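Side-chain contacts in cyanophage-like gp41-1 intein (Metagenome, PDB 6QAZ), which belongs to the naturally split inteins and probably carries out protein splicing, excising itself and joining the flanking polypeptides with a peptide bond: residues Q10-Q15 against T33-V38; K48-T53 against M75-G80; E59-E64 against D104-I109; C86-V89 against M93-K96; H117-Y120 against L125-N128. All coordinates share one frame; numbering follows the deposited sequence. Where two conformers were deposited one is given.

Contact 1: residues Q10-Q15 against T33-V38; sequences QVQTPQ and TGYNEV
Gln12 is the first residue of 10-15 to meet Tyr35. Its backbone O lies at the edge of the phenol ring, near the ring plane and 3.5 Å from Tyr35 CE1. The side-chain amide's OE1 is engaged elsewhere, by Lys90 NZ. Thr13 follows with its side chain turned from the tyrosine; only its peptide passes near the ring, where Thr13 C stands 3.7 Å from Tyr35 CE1. Its OG1 is hydrogen-bonded to Gly16 O and also takes a weak bond from Gln15 N, an ST turn where the β-hairpin of strands 10-13 and 16-19 reverses. Here the hairpin abuts strand 34-41 of the main sheet in the horseshoe-like HINT fold of inteins. Pro14 then covers one face of the phenol: CG stands 3.9 Å from the ring centroid of Tyr35, 14° off the normal, a CH-pi contact displaced toward the rim, and CD approaches CE1 to 3.6 Å. The two side chains slide past each other in opposite directions. Tyr35 reaches across because its CG is anti to its own carbonyl carbon (chi1 -75°), and Leu30 of the neighbouring strand also touches it.

Contact 2: residues K48-T53 against M75-G80; sequences KSYKIT and MNISGG
Tyr50 and Ile77 are the closest backbone pair, yet their CA atoms remain 8.6 Å apart, so a strand and an irregular loop meet through side chains with no hydrogen bond between them. Ile77 does the reaching. Its CG1 branch stands beside the backbone N, and chi2 of 165° extends that branch, carrying the terminal CD1 to the root of the tyrosine rather than to its hydroxyl end. CD1 lies 3.5 Å from Tyr50 CB and 3.7 Å from Tyr50 CG; the second branch, CG2, is placed over one face of the ring at longer range. The two side chains cross obliquely. Strand 48-53 belongs to the long strand 45-54 of the curled antiparallel sheet in the intein's HINT fold, flanked there by strands 59-63 and 93-113, and Ile100 of the latter touches Ile77 as well. Two residues further along, Ile52 points to the same side as Tyr50, and its CD1 is 4.3 Å from Ile77 CD1, so that a single methyl bridges both strand residues. The loop's own shape presents it: Gly80 N bonds to Ile77 O at 3.0 Å, closing a type I β-turn over Ile77-Gly80. Just before this turn, Asn76 OD1 accepts a weak bond of 2.8 Å from Gly79 N, while Asn76 ND2 is held by Glu65 O.

Contact 3: residues E59-E64 against D104-I109; sequences EIICSE and DERELI
Two torsions direct Arg106 toward Ile61: chi1 of 66° sets CG between the backbone N and the carbonyl carbon, and a bend at chi3 (65°) swings the guanidinium over. Ile61 meets it with an extended CG1 branch, and the two side chains cross at about a right angle. Its CD1 is 3.7 Å from Arg106 NH1, and CG2 lies over one face of the guanidinium, 4.1 Å from the same nitrogen. Further along, Leu108 CD1 packs on Ser63 CB at 3.8 Å; Ser63 OG is turned to Glu65. Strands 59-63 and 104-109 run nearly perpendicular (93°) with axes 8.1 Å apart, a face-to-face meeting of two parts of the curled sheet of the HINT fold. The guanidinium is fixed from its rim. Arg106 NE (3.0 Å) and NH2 (2.9 Å) both reach Asp104 OD1 on its syn side, close to the guanidinium plane, a side-on grip on one oxygen. NH1 makes a salt bridge to Asp6, and NH2 also binds a citrate, probably from the crystallisation liquor. With its edges committed to anions, the arginine can offer a flat face to an aliphatic residue, and the two carboxylates probably stabilise its positive charge.

Contact 4: residues C86-V89 against M93-K96; sequences CLYV and MLKK
Leu94 lays its CD2 methyl over one face of the Tyr88 ring, toward the rim and 3.5 Å from CE1, a CH-pi contact between side chains that lie side by side and point the same way. They are a non-hydrogen-bonded pair of the antiparallel β-hairpin made by strands 86-89 and 93-113; its connecting loop probably contains the point at which the natural intein is split. The same methyl turns a second flank to Cys86, 3.8 Å from its CB, so Leu94 serves both its direct partner and the diagonal one. In one of its two conformers the aliphatic chain of Lys96 runs beside Cys86 SG. On the other side of the hairpin, the side of Val89, Met93 and Lys95, the contact is again partly diagonal. Lys95 CG lies 3.8 Å from Val89 CG2, a bend at chi2 (-68°) then leads the amine end away, and the valine and lysine cross at about a right angle. Val89 CG2 also touches Met93 CB at 3.8 Å. Two pairs of backbone bonds carry the register: Leu87 with Lys95 and Val89 with Met93 in both directions. Tyr88 hands the hairpin on to Leu125 through a further backbone bond. Beyond the Leu87-Lys95 pair, Lys95 O, which already accepts from Leu87 N, is also approached by Cys86 CA at 3.2 Å, a CA-H...O contact.

Contact 5: residues H117-Y120 against L125-N128; sequences HLFY and LTHN
Asn128 N donates to His117 O at 2.8 Å, tying the last residue of the chain to the start of segment 117-120. Phe119 and Thr126 add a reciprocal pair, Phe119 N to Thr126 O at 3.0 Å and Thr126 N to Phe119 O at 2.9 Å. Beside them the C-terminal carboxylate is held from within its own segment: His127 ND1 donates to Asn128 OXT at 2.8 Å, close to the imidazole plane, which restrains the ring's rotation. That ring has His117 O over the centre of one face, and His117 CB lies 3.7 Å from His127 NE2. Polar ends of the hairpin also find partners outside it: His117 ND1 with Val113 O, Thr126 OG1 with His66, and Tyr120 OH with Glu91. Packing follows on both sides of the hairpin. Phe119, its CG set between backbone N and carbonyl carbon (chi1 55°), folds back alongside Thr126, whose CG2 sits over the ring face, and its CE2 reaches Asn128 CA at 3.7 Å. On the side of Leu118, Tyr120 and Leu125, Leu125 CD1 stands over the middle of the tyrosine ring, 4.0 Å from the centroid of Tyr120, while its CD2 is 3.9 Å from Leu118 CD1. This short hairpin ending in His-Asn is a hallmark of inteins, in which the terminal asparagine typically cyclises to release the downstream segment; the buried setting near the molecule's centre is consistent with that site.

Overall arrangement
From the N terminus, contact 1 closes first, setting the hairpin 10-13/16-19 against strand 34-41. Contacts 2 and 3 then cross: their segments alternate along the chain, and strands 45-54, 59-63 and 93-113 bring them together on the main sheet, opposite contact 1 across the chain's centre. Contact 4, a tight hairpin, falls wholly within the long loop that contact 3 closes, shares strand 93-113 with it and touches contact 2 through Ile52 and Leu87. Contact 5 closes last, as the C-terminal hairpin near the middle of the fold. It meets contact 1 through Asn36 and Val11 and contact 4 through Tyr88, its centre about 10 and 13 Å from theirs.

Contact 1: residues Q10-Q15 against T33-V38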
# COMPACT_ATOMS: atom_id res chain seq x y z
N GLN A 10 6.16 4.74 -3.45
CA GLN A 10 6.54 5.95 -2.71
C GLN A 10 5.61 6.18 -1.52
O GLN A 10 4.40 6.03 -1.61
CB GLN A 10 6.58 7.17 -3.60
CG GLN A 10 7.77 7.15 -4.54
CD GLN A 10 7.74 8.36 -5.43
OE1 GLN A 10 6.83 8.52 -6.26
NE2 GLN A 10 8.69 9.27 -5.26
N VAL A 11 6.22 6.54 -0.41
CA VAL A 11 5.51 6.94 0.82
C VAL A 11 6.01 8.33 1.19
O VAL A 11 7.11 8.74 0.82
CB VAL A 11 5.73 5.92 1.94
CG1 VAL A 11 5.18 4.57 1.53
CG2 VAL A 11 7.19 5.81 2.35
N GLN A 12 5.19 9.06 1.93
CA GLN A 12 5.47 10.45 2.29
C GLN A 12 6.02 10.51 3.72
O GLN A 12 5.30 10.13 4.65
CB GLN A 12 4.17 11.21 2.14
CG GLN A 12 4.38 12.70 2.14
CD GLN A 12 3.15 13.46 1.74
OE1 GLN A 12 2.21 12.96 1.12
NE2 GLN A 12 3.16 14.71 2.10
N THR A 13 7.24 10.98 3.87
CA THR A 13 7.83 11.23 5.19
C THR A 13 7.83 12.72 5.41
O THR A 13 7.72 13.51 4.47
CB THR A 13 9.23 10.63 5.32
OG1 THR A 13 10.17 11.48 4.66
CG2 THR A 13 9.31 9.21 4.84
N PRO A 14 8.14 13.18 6.63
CA PRO A 14 8.32 14.62 6.83
C PRO A 14 9.48 15.20 6.02
O PRO A 14 9.56 16.41 5.91
CB PRO A 14 8.50 14.75 8.35
CG PRO A 14 7.79 13.51 8.91
CD PRO A 14 8.16 12.43 7.92
N GLN A 15 10.44 14.37 5.63
CA GLN A 15 11.61 14.80 4.83
C GLN A 15 11.35 14.64 3.32
O GLN A 15 12.28 14.96 2.56
CB GLN A 15 12.82 13.97 5.28
CG GLN A 15 13.19 14.17 6.75
CD GLN A 15 12.35 13.39 7.74
OE1 GLN A 15 11.81 12.30 7.47
NE2 GLN A 15 12.24 13.96 8.94
N THR A 33 -4.61 9.93 9.11
CA THR A 33 -4.58 10.39 10.51
C THR A 33 -3.17 10.83 10.89
O THR A 33 -2.72 10.45 11.89
CB THR A 33 -4.89 9.25 11.51
OG1 THR A 33 -3.90 8.26 11.23
CG2 THR A 33 -6.29 8.70 11.38
N GLY A 34 -2.46 11.55 10.09
CA GLY A 34 -1.13 12.03 10.50
C GLY A 34 -0.05 11.03 10.21
O GLY A 34 -0.26 10.06 9.46
N TYR A 35 1.10 11.22 10.79
CA TYR A 35 2.26 10.37 10.52
C TYR A 35 2.32 9.21 11.49
O TYR A 35 2.29 9.40 12.72
CB TYR A 35 3.55 11.17 10.63
CG TYR A 35 3.80 12.10 9.46
CD1 TYR A 35 4.38 11.64 8.31
CD2 TYR A 35 3.41 13.44 9.48
CE1 TYR A 35 4.60 12.44 7.21
CE2 TYR A 35 3.61 14.27 8.37
CZ TYR A 35 4.21 13.76 7.23
OH TYR A 35 4.47 14.50 6.10
N ASN A 36 2.46 8.01 10.95
CA ASN A 36 2.66 6.82 11.76
C ASN A 36 4.13 6.42 11.78
O ASN A 36 4.82 6.53 10.74
CB ASN A 36 1.78 5.67 11.26
CG ASN A 36 0.31 5.93 11.46
OD1 ASN A 36 -0.09 6.55 12.47
ND2 ASN A 36 -0.53 5.49 10.54
N GLU A 37 4.64 5.98 12.92
CA GLU A 37 6.04 5.55 13.03
C GLU A 37 6.19 4.17 12.42
O GLU A 37 5.40 3.27 12.68
CB GLU A 37 6.45 5.45 14.51
CG GLU A 37 7.90 5.02 14.66
CD GLU A 37 8.45 4.70 16.02
OE1 GLU A 37 9.72 4.59 16.09
OE2 GLU A 37 7.63 4.49 16.98
N VAL A 38 7.28 3.98 11.69
CA VAL A 38 7.66 2.66 11.19
C VAL A 38 8.29 1.87 12.35
O VAL A 38 9.35 2.25 12.86
CB VAL A 38 8.61 2.76 10.01
CG1 VAL A 38 9.02 1.38 9.52
CG2 VAL A 38 7.97 3.57 8.87

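Contact 2: residues K48-T53 against M75-G80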
# COMPACT_ATOMS: atom_id res chain seq x y z
N LYS A 48 4.47 -13.43 -5.90
CA LYS A 48 3.70 -12.97 -7.05
C LYS A 48 3.15 -11.58 -6.78
O LYS A 48 2.64 -11.31 -5.69
CB LYS A 48 2.57 -13.95 -7.38
CG LYS A 48 1.76 -13.66 -8.65
CD LYS A 48 2.59 -13.52 -9.93
CE LYS A 48 3.29 -14.80 -10.31
NZ LYS A 48 2.33 -15.91 -10.52
N SER A 49 3.22 -10.72 -7.78
CA SER A 49 2.78 -9.32 -7.66
C SER A 49 1.61 -9.05 -8.58
O SER A 49 1.42 -9.75 -9.58
CB SER A 49 3.93 -8.40 -7.91
OG SER A 49 4.39 -8.40 -9.24
N TYR A 50 0.87 -8.01 -8.23
CA TYR A 50 -0.35 -7.57 -8.89
C TYR A 50 -0.32 -6.06 -8.95
O TYR A 50 0.08 -5.40 -8.00
CB TYR A 50 -1.59 -7.97 -8.09
CG TYR A 50 -1.75 -9.44 -7.94
CD1 TYR A 50 -1.01 -10.15 -7.00
CD2 TYR A 50 -2.63 -10.16 -8.74
CE1 TYR A 50 -1.08 -11.51 -6.87
CE2 TYR A 50 -2.75 -11.54 -8.59
CZ TYR A 50 -1.94 -12.21 -7.69
OH TYR A 50 -2.00 -13.57 -7.51
N LYS A 51 -0.80 -5.51 -10.06
CA LYS A 51 -0.94 -4.06 -10.21
C LYS A 51 -2.41 -3.68 -10.11
O LYS A 51 -3.23 -4.19 -10.90
CB LYS A 51 -0.37 -3.59 -11.55
CG LYS A 51 -0.41 -2.08 -11.72
CD LYS A 51 0.26 -1.62 -12.98
CE LYS A 51 -0.28 -2.27 -14.22
NZ LYS A 51 0.19 -1.57 -15.43
N ILE A 52 -2.71 -2.76 -9.23
CA ILE A 52 -4.04 -2.15 -9.12
C ILE A 52 -3.97 -0.77 -9.75
O ILE A 52 -3.10 0.02 -9.37
CB ILE A 52 -4.45 -2.07 -7.64
CG1 ILE A 52 -4.46 -3.44 -7.00
CG2 ILE A 52 -5.77 -1.35 -7.51
CD1 ILE A 52 -4.67 -3.43 -5.52
N THR A 53 -4.86 -0.48 -10.68
CA THR A 53 -4.95 0.83 -11.34
C THR A 53 -6.29 1.46 -11.04
O THR A 53 -7.34 0.80 -11.25
CB THR A 53 -4.77 0.71 -12.86
OG1 THR A 53 -3.53 0.04 -13.13
CG2 THR A 53 -4.79 2.06 -13.54
N MET A 75 -9.53 -5.17 2.79
CA MET A 75 -9.67 -6.23 1.80
C MET A 75 -8.36 -6.43 1.06
O MET A 75 -7.62 -5.46 0.82
CB MET A 75 -10.81 -5.87 0.84
CG MET A 75 -11.37 -7.08 0.16
SD MET A 75 -12.70 -6.77 -0.98
CE MET A 75 -13.98 -6.18 0.12
N ASN A 76 -8.13 -7.66 0.61
CA ASN A 76 -6.98 -7.99 -0.22
C ASN A 76 -7.47 -8.69 -1.49
O ASN A 76 -8.62 -9.10 -1.59
CB ASN A 76 -5.92 -8.77 0.52
CG ASN A 76 -6.43 -9.99 1.27
OD1 ASN A 76 -7.51 -10.50 0.96
ND2 ASN A 76 -5.68 -10.45 2.25
N ILE A 77 -6.58 -8.84 -2.44
CA ILE A 77 -6.92 -9.52 -3.71
C ILE A 77 -7.35 -10.95 -3.40
O ILE A 77 -8.37 -11.43 -3.98
CB ILE A 77 -5.76 -9.42 -4.70
CG1 ILE A 77 -5.62 -7.96 -5.16
CG2 ILE A 77 -5.94 -10.36 -5.88
CD1 ILE A 77 -4.29 -7.68 -5.86
N SER A 78 -6.66 -11.66 -2.53
CA SER A 78 -7.04 -13.06 -2.24
C SER A 78 -8.45 -13.12 -1.66
O SER A 78 -9.12 -14.15 -1.82
CB SER A 78 -6.06 -13.71 -1.34
OG SER A 78 -6.07 -13.10 -0.06
N GLY A 79 -8.87 -12.07 -0.97
CA GLY A 79 -10.20 -11.97 -0.33
C GLY A 79 -11.24 -11.28 -1.17
O GLY A 79 -12.33 -11.04 -0.65
N GLY A 80 -10.97 -11.04 -2.44
CA GLY A 80 -12.01 -10.56 -3.37
C GLY A 80 -11.92 -9.11 -3.75
O GLY A 80 -12.81 -8.61 -4.45

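Contact 3: residues E59-E64 against D104-I109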
# COMPACT_ATOMS: atom_id res chain seq x y z
N GLU A 59 -1.54 3.99 -9.48
CA GLU A 59 -1.23 2.55 -9.50
C GLU A 59 -0.47 2.16 -8.26
O GLU A 59 0.31 2.97 -7.71
CB GLU A 59 -0.31 2.21 -10.69
CG GLU A 59 -0.88 2.31 -12.05
CD GLU A 59 0.23 2.17 -13.12
OE1 GLU A 59 1.34 1.59 -12.83
OE2 GLU A 59 -0.05 2.53 -14.21
N ILE A 60 -0.61 0.92 -7.87
CA ILE A 60 0.21 0.32 -6.81
C ILE A 60 0.43 -1.13 -7.15
O ILE A 60 -0.49 -1.78 -7.70
CB ILE A 60 -0.41 0.55 -5.43
CG1 ILE A 60 0.46 0.08 -4.33
CG2 ILE A 60 -1.76 -0.10 -5.33
CD1 ILE A 60 0.03 0.64 -2.95
N ILE A 61 1.58 -1.65 -6.81
CA ILE A 61 1.94 -3.07 -7.04
C ILE A 61 2.12 -3.71 -5.67
O ILE A 61 2.91 -3.24 -4.85
CB ILE A 61 3.16 -3.18 -7.95
CG1 ILE A 61 2.80 -2.73 -9.37
CG2 ILE A 61 3.69 -4.61 -7.96
CD1 ILE A 61 3.99 -2.65 -10.28
N CYS A 62 1.44 -4.83 -5.49
CA CYS A 62 1.43 -5.49 -4.18
C CYS A 62 1.24 -6.99 -4.35
O CYS A 62 0.94 -7.49 -5.43
CB CYS A 62 0.33 -4.91 -3.30
SG CYS A 62 -1.35 -5.19 -3.94
N SER A 63 1.36 -7.71 -3.25
CA SER A 63 1.08 -9.15 -3.22
C SER A 63 -0.39 -9.42 -3.01
O SER A 63 -1.19 -8.52 -2.68
CB SER A 63 1.91 -9.83 -2.18
OG SER A 63 1.51 -9.41 -0.89
N GLU A 64 -0.78 -10.68 -3.16
CA GLU A 64 -2.20 -11.03 -3.12
C GLU A 64 -2.82 -10.85 -1.74
O GLU A 64 -4.04 -10.68 -1.65
CB GLU A 64 -2.50 -12.45 -3.61
CG GLU A 64 -2.01 -13.53 -2.68
CD GLU A 64 -2.41 -14.92 -3.11
OE1 GLU A 64 -3.47 -15.04 -3.76
OE2 GLU A 64 -1.68 -15.87 -2.76
N ASP A 104 4.39 -10.49 -12.30
CA ASP A 104 5.44 -11.51 -12.17
C ASP A 104 5.81 -11.71 -10.70
O ASP A 104 5.39 -10.94 -9.83
CB ASP A 104 6.64 -11.08 -13.01
CG ASP A 104 7.10 -9.64 -12.81
OD1 ASP A 104 6.58 -8.93 -11.94
OD2 ASP A 104 8.00 -9.23 -13.58
N GLU A 105 6.62 -12.70 -10.43
CA GLU A 105 7.26 -12.83 -9.12
C GLU A 105 8.34 -11.78 -9.02
O GLU A 105 9.16 -11.66 -9.94
CB GLU A 105 7.85 -14.22 -9.00
CG GLU A 105 6.78 -15.27 -8.82
CD GLU A 105 7.05 -16.19 -7.66
OE1 GLU A 105 7.18 -15.67 -6.51
OE2 GLU A 105 7.15 -17.41 -7.89
N ARG A 106 8.40 -11.08 -7.90
CA ARG A 106 9.45 -10.08 -7.70
C ARG A 106 9.66 -9.88 -6.20
O ARG A 106 8.84 -10.28 -5.37
CB ARG A 106 9.05 -8.80 -8.39
CG ARG A 106 7.85 -8.14 -7.77
CD ARG A 106 7.53 -6.78 -8.37
NE ARG A 106 7.15 -6.89 -9.75
CZ ARG A 106 6.97 -5.86 -10.56
NH1 ARG A 106 7.13 -4.62 -10.14
NH2 ARG A 106 6.54 -6.07 -11.79
N GLU A 107 10.77 -9.23 -5.89
CA GLU A 107 11.04 -8.84 -4.50
C GLU A 107 10.05 -7.75 -4.09
O GLU A 107 9.76 -6.82 -4.86
CB GLU A 107 12.46 -8.30 -4.38
CG GLU A 107 13.54 -9.31 -4.69
CD GLU A 107 13.65 -10.48 -3.74
OE1 GLU A 107 13.25 -10.36 -2.58
OE2 GLU A 107 14.27 -11.49 -4.14
N LEU A 108 9.55 -7.88 -2.88
CA LEU A 108 8.59 -6.94 -2.30
C LEU A 108 8.98 -6.65 -0.87
O LEU A 108 9.67 -7.46 -0.21
CB LEU A 108 7.18 -7.54 -2.36
CG LEU A 108 6.61 -7.92 -3.73
CD1 LEU A 108 5.28 -8.60 -3.51
CD2 LEU A 108 6.43 -6.75 -4.64
N ILE A 109 8.49 -5.54 -0.35
CA ILE A 109 8.81 -5.38 1.06
C ILE A 109 7.61 -4.94 1.86
O ILE A 109 6.54 -4.55 1.40
CB ILE A 109 9.95 -4.38 1.12
CG1 ILE A 109 10.62 -4.30 2.48
CG2 ILE A 109 9.39 -3.05 0.66
CD1 ILE A 109 11.03 -5.60 3.08

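Contact 4: residues C86-V89 against M93-K96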
# COMPACT_ATOMS: atom_id res chain seq x y z
N CYS A 86 -13.94 0.53 -4.70
CA CYS A 86 -13.24 1.79 -4.56
C CYS A 86 -12.20 1.72 -3.44
O CYS A 86 -12.42 1.14 -2.38
CB CYS A 86 -14.18 2.91 -4.20
SG CYS A 86 -15.36 3.27 -5.54
N LEU A 87 -11.06 2.37 -3.71
CA LEU A 87 -10.04 2.65 -2.71
C LEU A 87 -10.08 4.13 -2.36
O LEU A 87 -10.68 4.92 -3.06
CB LEU A 87 -8.65 2.23 -3.20
CG LEU A 87 -8.49 0.77 -3.56
CD1 LEU A 87 -7.04 0.45 -3.89
CD2 LEU A 87 -9.00 -0.15 -2.46
N TYR A 88 -9.40 4.49 -1.29
CA TYR A 88 -9.25 5.90 -0.90
C TYR A 88 -7.94 6.43 -1.42
O TYR A 88 -6.90 5.77 -1.29
CB TYR A 88 -9.28 6.03 0.62
CG TYR A 88 -10.58 5.60 1.26
CD1 TYR A 88 -11.65 6.47 1.36
CD2 TYR A 88 -10.75 4.32 1.75
CE1 TYR A 88 -12.84 6.08 1.95
CE2 TYR A 88 -11.93 3.90 2.34
CZ TYR A 88 -12.99 4.79 2.44
OH TYR A 88 -14.17 4.34 2.97
N VAL A 89 -7.97 7.64 -1.96
CA VAL A 89 -6.75 8.34 -2.39
C VAL A 89 -6.60 9.57 -1.54
O VAL A 89 -7.50 10.01 -0.86
CB VAL A 89 -6.77 8.67 -3.89
CG1 VAL A 89 -6.91 7.41 -4.70
CG2 VAL A 89 -7.78 9.73 -4.26
N MET A 93 -10.50 10.49 -0.63
CA MET A 93 -11.42 10.56 -1.78
C MET A 93 -11.61 9.15 -2.37
O MET A 93 -10.61 8.52 -2.61
CB MET A 93 -10.88 11.49 -2.88
CG MET A 93 -10.67 12.91 -2.41
SD MET A 93 -12.20 13.75 -1.92
CE MET A 93 -12.95 13.99 -3.53
N LEU A 94 -12.83 8.67 -2.61
CA LEU A 94 -13.02 7.33 -3.17
C LEU A 94 -12.74 7.34 -4.66
O LEU A 94 -13.21 8.23 -5.37
CB LEU A 94 -14.46 6.93 -2.90
CG LEU A 94 -14.74 6.54 -1.46
CD1 LEU A 94 -16.22 6.61 -1.15
CD2 LEU A 94 -14.17 5.16 -1.14
N LYS A 95 -12.01 6.35 -5.13
CA LYS A 95 -11.73 6.17 -6.55
C LYS A 95 -11.89 4.72 -6.93
O LYS A 95 -11.40 3.81 -6.23
CB LYS A 95 -10.32 6.65 -6.91
CG LYS A 95 -10.13 8.15 -6.77
CD LYS A 95 -10.91 8.97 -7.78
CE LYS A 95 -10.83 10.44 -7.50
NZ LYS A 95 -11.61 11.19 -8.49
N LYS A 96 -12.57 4.49 -8.04
CA LYS A 96 -12.81 3.12 -8.53
C LYS A 96 -11.51 2.44 -8.95
O LYS A 96 -10.69 3.04 -9.64
CB LYS A 96 -13.74 3.19 -9.74
CG LYS A 96 -15.21 3.57 -9.61
CD LYS A 96 -16.02 2.38 -9.29
CE LYS A 96 -17.43 2.77 -8.90
NZ LYS A 96 -18.20 3.34 -10.04

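Contact 5: residues H117-Y120 against L125-N128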
# COMPACT_ATOMS: atom_id res chain seq x y z
N HIS A 117 -2.22 1.86 11.48
CA HIS A 117 -1.55 0.87 10.59
C HIS A 117 -1.73 1.20 9.11
O HIS A 117 -1.45 0.33 8.29
CB HIS A 117 -1.99 -0.57 10.85
CG HIS A 117 -1.77 -0.98 12.21
ND1 HIS A 117 -0.56 -0.98 12.83
CD2 HIS A 117 -2.64 -1.40 13.10
CE1 HIS A 117 -0.70 -1.41 14.09
NE2 HIS A 117 -1.97 -1.68 14.27
N LEU A 118 -2.11 2.42 8.78
CA LEU A 118 -2.28 2.81 7.38
C LEU A 118 -1.18 3.78 6.95
O LEU A 118 -0.56 4.47 7.79
CB LEU A 118 -3.65 3.47 7.16
CG LEU A 118 -4.87 2.71 7.69
CD1 LEU A 118 -6.15 3.45 7.33
CD2 LEU A 118 -4.90 1.28 7.18
N PHE A 119 -1.01 3.91 5.66
CA PHE A 119 -0.19 4.97 5.09
C PHE A 119 -0.57 5.15 3.63
O PHE A 119 -1.05 4.21 2.97
CB PHE A 119 1.32 4.73 5.25
CG PHE A 119 1.86 3.42 4.72
CD1 PHE A 119 2.24 3.26 3.41
CD2 PHE A 119 2.01 2.37 5.57
CE1 PHE A 119 2.77 2.06 2.97
CE2 PHE A 119 2.58 1.19 5.13
CZ PHE A 119 2.91 1.02 3.81
N TYR A 120 -0.33 6.33 3.10
CA TYR A 120 -0.49 6.56 1.66
C TYR A 120 0.72 6.01 0.91
O TYR A 120 1.87 6.28 1.24
CB TYR A 120 -0.64 8.06 1.38
CG TYR A 120 -2.00 8.62 1.79
CD1 TYR A 120 -3.14 8.26 1.11
CD2 TYR A 120 -2.15 9.49 2.87
CE1 TYR A 120 -4.40 8.74 1.45
CE2 TYR A 120 -3.42 9.99 3.21
CZ TYR A 120 -4.54 9.60 2.49
OH TYR A 120 -5.82 10.06 2.77
N LEU A 125 -4.44 5.13 -0.14
CA LEU A 125 -4.40 4.70 1.27
C LEU A 125 -4.32 3.18 1.31
O LEU A 125 -5.16 2.46 0.74
CB LEU A 125 -5.64 5.21 1.99
CG LEU A 125 -5.58 5.08 3.51
CD1 LEU A 125 -4.47 5.91 4.14
CD2 LEU A 125 -6.92 5.52 4.09
N THR A 126 -3.32 2.67 2.00
CA THR A 126 -3.11 1.23 2.12
C THR A 126 -2.86 0.86 3.56
O THR A 126 -2.54 1.71 4.40
CB THR A 126 -1.99 0.76 1.19
OG1 THR A 126 -2.07 -0.66 1.03
CG2 THR A 126 -0.61 1.08 1.68
N HIS A 127 -3.07 -0.41 3.87
CA HIS A 127 -2.69 -0.95 5.17
C HIS A 127 -1.24 -1.36 5.11
O HIS A 127 -0.74 -1.70 4.02
CB HIS A 127 -3.63 -2.09 5.49
CG HIS A 127 -3.53 -2.62 6.84
ND1 HIS A 127 -2.53 -3.46 7.27
CD2 HIS A 127 -4.33 -2.42 7.90
CE1 HIS A 127 -2.76 -3.75 8.56
NE2 HIS A 127 -3.85 -3.16 8.94
N ASN A 128 -0.56 -1.34 6.23
CA ASN A 128 0.82 -1.81 6.25
C ASN A 128 0.89 -3.24 5.75
O ASN A 128 1.89 -3.61 5.11
CB ASN A 128 1.53 -1.49 7.56
CG ASN A 128 0.99 -2.04 8.87
OD1 ASN A 128 1.23 -1.44 9.92
ND2 ASN A 128 0.34 -3.19 8.86
OXT ASN A 128 -0.10 -3.99 6.02